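Local coordinates for protein HTP-2 (Caenorhabditis elegans, PDB 4TZM) that binds a closure motif of HTP-3 through its HORMA domain and probably takes part in assembling the meiotic chromosome axis, at residues F104-S109 against R198-N203; F125-I130 against H240-Q245; R37-M42 against D98-G103. All coordinates share one frame; numbering follows the deposited sequence.

Contact 1. Residues F104-S109 against R198-N203; sequences FLKEIS and RLKYTN
The Phe104 ring reaches Thr202 through CD1, 4.1 Å from Thr202 OG1, the two side chains crossing at about a right angle; beyond this pair the ring meets Phe209 edge-to-face. The ring of Tyr201 carries Leu199 CD1 of its own strand on one face, 3.6 Å above the plane and offset toward the rim, while its hydroxyl bonds to Ile211. Next to Thr202, Phe104 O accepts Thr202 N at 2.7 Å, with the donor 36° out of the carbonyl plane. The antiparallel strands then lose their regular register. Lys106 and Glu107 both face Lys200, whose O takes Lys106 N at 2.8 Å and, weakly, Glu107 N at 3.4 Å; a helical psi of -49° at Lys106 goes with this classic beta bulge. Lys106 and Lys200 run side by side in the same direction, CG of Lys106 3.9 Å from CD of Lys200. The proximity of their like charges may be eased by a long, weak ion pair from Lys106 to Asp150. On the face that carries Ile108 and Leu199, Leu105 CD1 meets Leu199 CB at 3.9 Å. Regular pairing resumes from Glu107 to Ser109. Arg198, Leu199 and Lys200 also pair with an antiparallel strand of the bound peptide, so the sheet continues into the ligand, as is characteristic of a HORMA domain holding its closure motif.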
loop_
_atom_site.group_PDB
_atom_site.type_symbol
_atom_site.label_atom_id
_atom_site.label_comp_id
_atom_site.label_asym_id
_atom_site.label_seq_id
_atom_site.Cartn_x
_atom_site.Cartn_y
_atom_site.Cartn_z
ATOM N N PHE A 104 -11.297 -3.557 8.669
ATOM C CA PHE A 104 -10.688 -3.517 9.997
ATOM C C PHE A 104 -9.292 -2.902 10.009
ATOM O O PHE A 104 -8.741 -2.632 11.078
ATOM C CB PHE A 104 -10.624 -4.928 10.589
ATOM C CG PHE A 104 -11.970 -5.527 10.887
ATOM C CD1 PHE A 104 -13.099 -4.726 11.007
ATOM C CD2 PHE A 104 -12.107 -6.895 11.058
ATOM C CE1 PHE A 104 -14.339 -5.281 11.285
ATOM C CE2 PHE A 104 -13.343 -7.457 11.335
ATOM C CZ PHE A 104 -14.459 -6.650 11.448
ATOM N N LEU A 105 -8.722 -2.682 8.830
ATOM C CA LEU A 105 -7.360 -2.162 8.729
ATOM C C LEU A 105 -7.331 -0.641 8.586
ATOM O O LEU A 105 -7.877 -0.094 7.630
ATOM C CB LEU A 105 -6.630 -2.802 7.547
ATOM C CG LEU A 105 -5.168 -2.379 7.415
ATOM C CD1 LEU A 105 -4.356 -2.937 8.575
ATOM C CD2 LEU A 105 -4.591 -2.820 6.080
ATOM N N LYS A 106 -6.681 0.032 9.533
ATOM C CA LYS A 106 -6.557 1.490 9.513
ATOM C C LYS A 106 -5.317 1.943 8.734
ATOM O O LYS A 106 -5.396 2.809 7.857
ATOM C CB LYS A 106 -6.513 2.037 10.945
ATOM C CG LYS A 106 -6.186 3.522 11.060
ATOM C CD LYS A 106 -7.306 4.404 10.525
ATOM C CE LYS A 106 -7.002 5.884 10.746
ATOM N NZ LYS A 106 -5.717 6.309 10.114
ATOM N N GLU A 107 -4.177 1.341 9.055
ATOM C CA GLU A 107 -2.908 1.694 8.433
ATOM C C GLU A 107 -1.947 0.515 8.436
ATOM O O GLU A 107 -1.803 -0.163 9.449
ATOM C CB GLU A 107 -2.261 2.871 9.165
ATOM C CG GLU A 107 -0.832 3.157 8.717
ATOM C CD GLU A 107 -0.164 4.270 9.504
ATOM O OE1 GLU A 107 -0.850 4.950 10.295
ATOM O OE2 GLU A 107 1.057 4.465 9.331
ATOM N N ILE A 108 -1.289 0.261 7.308
ATOM C CA ILE A 108 -0.159 -0.661 7.308
ATOM C C ILE A 108 1.107 0.083 6.897
ATOM O O ILE A 108 1.127 0.802 5.893
ATOM C CB ILE A 108 -0.387 -1.883 6.385
ATOM C CG1 ILE A 108 0.885 -2.732 6.332
ATOM C CG2 ILE A 108 -0.818 -1.453 4.991
ATOM C CD1 ILE A 108 0.732 -4.040 5.596
ATOM N N SER A 109 2.160 -0.071 7.692
ATOM C CA SER A 109 3.396 0.657 7.447
ATOM C C SER A 109 4.613 -0.252 7.369
ATOM O O SER A 109 4.742 -1.217 8.132
ATOM C CB SER A 109 3.612 1.714 8.532
ATOM O OG SER A 109 2.656 2.752 8.425
ATOM N N ARG A 198 4.257 -3.046 10.366
ATOM C CA ARG A 198 3.445 -2.771 11.545
ATOM C C ARG A 198 2.117 -2.154 11.130
ATOM O O ARG A 198 2.072 -1.306 10.240
ATOM C CB ARG A 198 4.190 -1.843 12.508
ATOM C CG ARG A 198 5.612 -2.289 12.821
ATOM C CD ARG A 198 6.323 -1.316 13.747
ATOM N NE ARG A 198 7.748 -1.618 13.849
ATOM C CZ ARG A 198 8.592 -0.985 14.658
ATOM N NH1 ARG A 198 8.157 -0.012 15.446
ATOM N NH2 ARG A 198 9.873 -1.329 14.680
ATOM N N LEU A 199 1.033 -2.577 11.770
ATOM C CA LEU A 199 -0.282 -2.109 11.361
ATOM C C LEU A 199 -1.141 -1.636 12.530
ATOM O O LEU A 199 -0.839 -1.899 13.693
ATOM C CB LEU A 199 -1.008 -3.205 10.563
ATOM C CG LEU A 199 -1.261 -4.591 11.156
ATOM C CD1 LEU A 199 -2.480 -4.600 12.061
ATOM C CD2 LEU A 199 -1.436 -5.608 10.042
ATOM N N LYS A 200 -2.211 -0.925 12.198
ATOM C CA LYS A 200 -3.134 -0.414 13.192
ATOM C C LYS A 200 -4.549 -0.840 12.835
ATOM O O LYS A 200 -5.011 -0.607 11.719
ATOM C CB LYS A 200 -3.036 1.108 13.286
ATOM C CG LYS A 200 -4.002 1.755 14.261
ATOM C CD LYS A 200 -3.858 3.270 14.236
ATOM C CE LYS A 200 -4.828 3.945 15.192
ATOM N NZ LYS A 200 -4.748 5.428 15.085
ATOM N N TYR A 201 -5.226 -1.481 13.779
ATOM C CA TYR A 201 -6.600 -1.913 13.572
ATOM C C TYR A 201 -7.544 -0.725 13.719
ATOM O O TYR A 201 -7.212 0.265 14.373
ATOM C CB TYR A 201 -6.976 -3.016 14.564
ATOM C CG TYR A 201 -6.193 -4.307 14.419
ATOM C CD1 TYR A 201 -4.981 -4.488 15.075
ATOM C CD2 TYR A 201 -6.680 -5.355 13.647
ATOM C CE1 TYR A 201 -4.270 -5.672 14.957
ATOM C CE2 TYR A 201 -5.975 -6.543 13.522
ATOM C CZ TYR A 201 -4.772 -6.695 14.178
ATOM O OH TYR A 201 -4.072 -7.877 14.053
ATOM N N THR A 202 -8.716 -0.819 13.103
ATOM C CA THR A 202 -9.750 0.194 13.276
ATOM C C THR A 202 -10.491 -0.034 14.593
ATOM O O THR A 202 -10.315 -1.070 15.239
ATOM C CB THR A 202 -10.758 0.183 12.114
ATOM O OG1 THR A 202 -11.376 -1.106 12.024
ATOM C CG2 THR A 202 -10.062 0.499 10.798
ATOM N N ASN A 203 -11.315 0.931 14.987
ATOM C CA ASN A 203 -12.100 0.816 16.215
ATOM C C ASN A 203 -13.179 -0.254 16.095
ATOM O O ASN A 203 -13.582 -0.860 17.090
ATOM C CB ASN A 203 -12.744 2.160 16.574
ATOM C CG ASN A 203 -11.742 3.297 16.627
ATOM O OD1 ASN A 203 -10.541 3.079 16.788
ATOM N ND2 ASN A 203 -12.234 4.524 16.493
#

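Contact 2. Residues F125-I130 against H240-Q245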
loop_
_atom_site.group_PDB
_atom_site.type_symbol
_atom_site.label_atom_id
_atom_site.label_comp_id
_atom_site.label_asym_id
_atom_site.label_seq_id
_atom_site.Cartn_x
_atom_site.Cartn_y
_atom_site.Cartn_z
ATOM N N PHE A 125 7.265 3.950 5.376
ATOM C CA PHE A 125 6.340 4.023 4.253
ATOM C C PHE A 125 4.961 3.566 4.713
ATOM O O PHE A 125 4.760 2.387 5.006
ATOM C CB PHE A 125 6.833 3.171 3.083
ATOM C CG PHE A 125 7.946 3.805 2.305
ATOM C CD1 PHE A 125 9.262 3.687 2.728
ATOM C CD2 PHE A 125 7.678 4.527 1.151
ATOM C CE1 PHE A 125 10.293 4.276 2.010
ATOM C CE2 PHE A 125 8.702 5.119 0.428
ATOM C CZ PHE A 125 10.013 4.992 0.858
ATOM N N SER A 126 4.017 4.501 4.784
ATOM C CA SER A 126 2.710 4.217 5.371
ATOM C C SER A 126 1.575 4.281 4.356
ATOM O O SER A 126 1.568 5.130 3.461
ATOM C CB SER A 126 2.426 5.189 6.518
ATOM O OG SER A 126 2.408 6.528 6.061
ATOM N N MET A 127 0.621 3.369 4.500
ATOM C CA MET A 127 -0.586 3.382 3.685
ATOM C C MET A 127 -1.818 3.401 4.593
ATOM O O MET A 127 -2.155 2.397 5.221
ATOM C CB MET A 127 -0.619 2.173 2.742
ATOM C CG MET A 127 -1.684 2.263 1.654
ATOM S SD MET A 127 -1.568 0.963 0.400
ATOM C CE MET A 127 0.179 1.001 0.019
ATOM N N LYS A 128 -2.478 4.555 4.665
ATOM C CA LYS A 128 -3.632 4.732 5.543
ATOM C C LYS A 128 -4.931 4.642 4.757
ATOM O O LYS A 128 -5.017 5.121 3.628
ATOM C CB LYS A 128 -3.552 6.073 6.275
ATOM C CG LYS A 128 -2.335 6.217 7.176
ATOM C CD LYS A 128 -2.212 7.631 7.723
ATOM C CE LYS A 128 -1.005 7.765 8.640
ATOM N NZ LYS A 128 -0.854 9.142 9.190
ATOM N N PHE A 129 -5.947 4.040 5.363
ATOM C CA PHE A 129 -7.163 3.712 4.633
ATOM C C PHE A 129 -8.397 4.476 5.119
ATOM O O PHE A 129 -8.464 4.927 6.264
ATOM C CB PHE A 129 -7.409 2.198 4.703
ATOM C CG PHE A 129 -6.379 1.388 3.960
ATOM C CD1 PHE A 129 -5.209 0.978 4.585
ATOM C CD2 PHE A 129 -6.574 1.052 2.628
ATOM C CE1 PHE A 129 -4.255 0.242 3.896
ATOM C CE2 PHE A 129 -5.627 0.316 1.934
ATOM C CZ PHE A 129 -4.467 -0.088 2.569
ATOM N N ILE A 130 -9.354 4.642 4.213
ATOM C CA ILE A 130 -10.659 5.200 4.535
ATOM C C ILE A 130 -11.712 4.293 3.929
ATOM O O ILE A 130 -11.590 3.875 2.778
ATOM C CB ILE A 130 -10.840 6.633 3.991
ATOM C CG1 ILE A 130 -9.747 7.558 4.527
ATOM C CG2 ILE A 130 -12.223 7.178 4.348
ATOM C CD1 ILE A 130 -9.760 8.942 3.913
ATOM N N HIS A 240 -13.334 2.400 -1.280
ATOM C CA HIS A 240 -12.203 2.529 -0.381
ATOM C C HIS A 240 -11.311 3.677 -0.825
ATOM O O HIS A 240 -11.378 4.117 -1.972
ATOM C CB HIS A 240 -11.388 1.231 -0.337
ATOM C CG HIS A 240 -12.182 0.025 0.053
ATOM N ND1 HIS A 240 -13.009 -0.637 -0.829
ATOM C CD2 HIS A 240 -12.283 -0.636 1.232
ATOM C CE1 HIS A 240 -13.586 -1.656 -0.210
ATOM N NE2 HIS A 240 -13.160 -1.674 1.041
ATOM N N ALA A 241 -10.482 4.160 0.092
ATOM C CA ALA A 241 -9.457 5.137 -0.243
ATOM C C ALA A 241 -8.190 4.833 0.544
ATOM O O ALA A 241 -8.256 4.341 1.670
ATOM C CB ALA A 241 -9.942 6.558 0.035
ATOM N N ALA A 242 -7.041 5.119 -0.060
ATOM C CA ALA A 242 -5.762 4.916 0.601
ATOM C C ALA A 242 -4.863 6.143 0.433
ATOM O O ALA A 242 -4.899 6.811 -0.603
ATOM C CB ALA A 242 -5.077 3.677 0.057
ATOM N N HIS A 243 -4.070 6.444 1.458
ATOM C CA HIS A 243 -3.111 7.541 1.386
ATOM C C HIS A 243 -1.700 7.036 1.688
ATOM O O HIS A 243 -1.442 6.503 2.770
ATOM C CB HIS A 243 -3.490 8.655 2.357
ATOM C CG HIS A 243 -2.637 9.877 2.231
ATOM N ND1 HIS A 243 -1.800 10.304 3.239
ATOM C CD2 HIS A 243 -2.485 10.758 1.215
ATOM C CE1 HIS A 243 -1.174 11.404 2.850
ATOM N NE2 HIS A 243 -1.571 11.696 1.626
ATOM N N MET A 244 -0.801 7.203 0.721
ATOM C CA MET A 244 0.579 6.735 0.833
ATOM C C MET A 244 1.515 7.887 1.213
ATOM O O MET A 244 1.494 8.956 0.592
ATOM C CB MET A 244 1.022 6.081 -0.484
ATOM C CG MET A 244 2.350 5.329 -0.423
ATOM S SD MET A 244 2.302 3.826 0.580
ATOM C CE MET A 244 4.004 3.272 0.462
ATOM N N GLN A 245 2.326 7.668 2.241
ATOM C CA GLN A 245 3.206 8.705 2.768
ATOM C C GLN A 245 4.585 8.142 3.077
ATOM O O GLN A 245 4.738 6.941 3.290
ATOM C CB GLN A 245 2.604 9.324 4.032
ATOM C CG GLN A 245 2.130 10.755 3.875
ATOM C CD GLN A 245 1.263 11.215 5.034
ATOM O OE1 GLN A 245 0.813 10.407 5.846
ATOM N NE2 GLN A 245 1.022 12.520 5.113
#
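His240 meets the backbone of Ile130, its CB 4.1 Å from Ile130 O, and with CG beside its own backbone N (chi1 -57°) the imidazole is directed to helix 35-56, where ND1 bonds to Ser38. Ala241 exchanges both backbone hydrogen bonds with Ile130, and its methyl group touches Ile130 CB at 4.1 Å; Leu156 of helix 153-158 covers both side chains. Ala242, on the opposite face, offers one methyl group to two neighbours, 3.9 Å from Phe129 CE2 and 4.0 Å from Met127 CG. His243 makes the next reciprocal pair of backbone bonds, with Lys128, and its ring leads away to stack on His152. Met244 meets two side chains of the facing strand. Its chain bends at chi2 (68°), which brings SD to 3.6 Å from Met127 CE and lets its terminal CE reach the Phe125 ring at the edge, close to the ring plane, 3.9 Å from Phe125 CD2. Gln245 closes the series with two backbone bonds to Ser126. Its CB lies 3.5 Å from Ser126 OG, a buried hydroxyl for which the model offers no hydrogen-bonding partner, and its OE1 stays 3.9 Å from Lys128 NZ. Six backbone bonds in an unbroken register thus join strands 123-133 and 240-248. Phe125, Met127 and His240 touch helix 35-56; an antiparallel sheet backed by a helix in this way is expected in the core of a HORMA domain.

Contact 3. Residues R37-M42 against D98-G103; sequences RSSNFM and DATKDG
Ser39 OG lies between the side chains of Thr100 and Lys101. With OG anti to the backbone N (chi1 -168°), it donates a hydrogen bond to Thr100 OG1 at 3.1 Å. That threonine oxygen is also bonded to the carbonyl of Gly97, one turn earlier, so the two serine and threonine hydroxyls form a short polar relay from one helix into the backbone of the other. Lys101 passes across the same serine, its CG at a doubtfully short 3.0 Å from Ser39 OG. From there the lysine chain runs on extended beyond CG and crosses Asn40 at a slant. Its terminal NZ reaches Asn40 OD1 at 3.0 Å in a bond that is weak, with CE of Lys101 almost as near to that oxygen at 3.1 Å. Behind Ser39, one turn along the helix, Met42 comes toward Thr100 with CB 4.3 Å from Thr100 OG1, whereas the rest of its chain turns off to His240 and Ala242 of strand 240-248. The segments run in roughly opposed directions, at 149°, the second being the weakly bonded, kinked end of helix 84-102; their axes are 8.5 Å apart at closest, and the patch they share is small and largely polar. Helix 84-102 stops just here. Gly103, with its positive phi of 84°, is the C-prime residue of a Schellman motif in which Phe104 N bonds to Ala99 O and Gly103 N to Thr100 O.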
loop_
_atom_site.group_PDB
_atom_site.type_symbol
_atom_site.label_atom_id
_atom_site.label_comp_id
_atom_site.label_asym_id
_atom_site.label_seq_id
_atom_site.Cartn_x
_atom_site.Cartn_y
_atom_site.Cartn_z
ATOM N N ARG A 37 -14.631 -5.890 -5.467
ATOM C CA ARG A 37 -13.535 -5.656 -6.399
ATOM C C ARG A 37 -12.774 -4.369 -6.069
ATOM O O ARG A 37 -11.608 -4.220 -6.432
ATOM C CB ARG A 37 -14.056 -5.634 -7.839
ATOM C CG ARG A 37 -14.060 -7.016 -8.486
ATOM C CD ARG A 37 -14.607 -7.001 -9.905
ATOM N NE ARG A 37 -16.056 -6.831 -9.935
ATOM C CZ ARG A 37 -16.797 -6.919 -11.035
ATOM N NH1 ARG A 37 -16.226 -7.175 -12.204
ATOM N NH2 ARG A 37 -18.111 -6.750 -10.968
ATOM N N SER A 38 -13.434 -3.453 -5.367
ATOM C CA SER A 38 -12.783 -2.252 -4.849
ATOM C C SER A 38 -11.773 -2.646 -3.781
ATOM O O SER A 38 -10.696 -2.053 -3.655
ATOM C CB SER A 38 -13.817 -1.286 -4.270
ATOM O OG SER A 38 -13.208 -0.286 -3.473
ATOM N N SER A 39 -12.154 -3.666 -3.019
ATOM C CA SER A 39 -11.359 -4.211 -1.933
ATOM C C SER A 39 -10.257 -5.120 -2.476
ATOM O O SER A 39 -9.131 -5.124 -1.972
ATOM C CB SER A 39 -12.261 -4.982 -0.971
ATOM O OG SER A 39 -11.576 -5.289 0.224
ATOM N N ASN A 40 -10.588 -5.887 -3.510
ATOM C CA ASN A 40 -9.594 -6.712 -4.181
ATOM C C ASN A 40 -8.516 -5.846 -4.794
ATOM O O ASN A 40 -7.357 -6.251 -4.881
ATOM C CB ASN A 40 -10.241 -7.582 -5.258
ATOM C CG ASN A 40 -11.001 -8.754 -4.674
ATOM O OD1 ASN A 40 -10.673 -9.230 -3.593
ATOM N ND2 ASN A 40 -12.024 -9.222 -5.386
ATOM N N PHE A 41 -8.893 -4.646 -5.222
ATOM C CA PHE A 41 -7.901 -3.757 -5.786
ATOM C C PHE A 41 -6.904 -3.283 -4.725
ATOM O O PHE A 41 -5.710 -3.210 -4.992
ATOM C CB PHE A 41 -8.547 -2.544 -6.461
ATOM C CG PHE A 41 -7.541 -1.528 -6.896
ATOM C CD1 PHE A 41 -6.853 -1.690 -8.083
ATOM C CD2 PHE A 41 -7.232 -0.448 -6.088
ATOM C CE1 PHE A 41 -5.898 -0.777 -8.474
ATOM C CE2 PHE A 41 -6.280 0.463 -6.471
ATOM C CZ PHE A 41 -5.610 0.300 -7.667
ATOM N N MET A 42 -7.389 -2.951 -3.530
ATOM C CA MET A 42 -6.502 -2.470 -2.470
ATOM C C MET A 42 -5.496 -3.547 -2.065
ATOM O O MET A 42 -4.340 -3.251 -1.765
ATOM C CB MET A 42 -7.304 -2.021 -1.243
ATOM C CG MET A 42 -8.148 -0.768 -1.448
ATOM S SD MET A 42 -7.205 0.618 -2.113
ATOM C CE MET A 42 -8.106 1.999 -1.435
ATOM N N ASP A 98 -6.471 -8.515 3.152
ATOM C CA ASP A 98 -7.749 -9.194 3.365
ATOM C C ASP A 98 -8.568 -8.488 4.436
ATOM O O ASP A 98 -9.795 -8.565 4.444
ATOM C CB ASP A 98 -7.539 -10.661 3.749
ATOM C CG ASP A 98 -7.235 -11.543 2.548
ATOM O OD1 ASP A 98 -7.660 -11.196 1.426
ATOM O OD2 ASP A 98 -6.574 -12.587 2.725
ATOM N N ALA A 99 -7.882 -7.788 5.332
ATOM C CA ALA A 99 -8.547 -7.057 6.400
ATOM C C ALA A 99 -9.285 -5.806 5.903
ATOM O O ALA A 99 -10.062 -5.216 6.652
ATOM C CB ALA A 99 -7.541 -6.680 7.476
ATOM N N THR A 100 -9.059 -5.396 4.656
ATOM C CA THR A 100 -9.815 -4.259 4.125
ATOM C C THR A 100 -11.211 -4.701 3.694
ATOM O O THR A 100 -12.118 -3.876 3.586
ATOM C CB THR A 100 -9.115 -3.559 2.926
ATOM O OG1 THR A 100 -9.063 -4.439 1.796
ATOM C CG2 THR A 100 -7.713 -3.105 3.293
ATOM N N LYS A 101 -11.387 -5.998 3.453
ATOM C CA LYS A 101 -12.707 -6.528 3.120
ATOM C C LYS A 101 -13.622 -6.443 4.330
ATOM O O LYS A 101 -14.772 -6.014 4.229
ATOM C CB LYS A 101 -12.615 -7.969 2.630
ATOM C CG LYS A 101 -11.841 -8.100 1.341
ATOM C CD LYS A 101 -11.900 -9.497 0.785
ATOM C CE LYS A 101 -11.353 -9.506 -0.624
ATOM N NZ LYS A 101 -11.096 -10.885 -1.115
ATOM N N ASP A 102 -13.099 -6.852 5.479
ATOM C CA ASP A 102 -13.829 -6.734 6.732
ATOM C C ASP A 102 -13.954 -5.267 7.141
ATOM O O ASP A 102 -14.874 -4.893 7.863
ATOM C CB ASP A 102 -13.134 -7.533 7.836
ATOM C CG ASP A 102 -12.900 -8.988 7.459
ATOM O OD1 ASP A 102 -12.680 -9.273 6.263
ATOM O OD2 ASP A 102 -12.926 -9.849 8.364
ATOM N N GLY A 103 -13.019 -4.444 6.674
ATOM C CA GLY A 103 -12.991 -3.033 7.016
ATOM C C GLY A 103 -12.309 -2.758 8.344
ATOM O O GLY A 103 -12.681 -1.825 9.055
#

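Followed from the N terminus, contact 3 closes first, bringing the start of helix 35-56 against the end of helix 84-102 and enclosing a loop that holds the small hairpin 65-79. The chain passes directly into strand 105-113, which opens contact 1, and then into strand 123-133, which opens contact 2. Contact 1 closes at 198-203, before contact 2 closes at 240-245, so these two loops cross, whereas contact 3 precedes both in series. Strands 105-113 and 123-133 are adjacent, making one continuous sheet of the two contacts. Residues 240-245 return to helix 35-56 through His240 and Ser38, tying the C-terminal strand to the first helix.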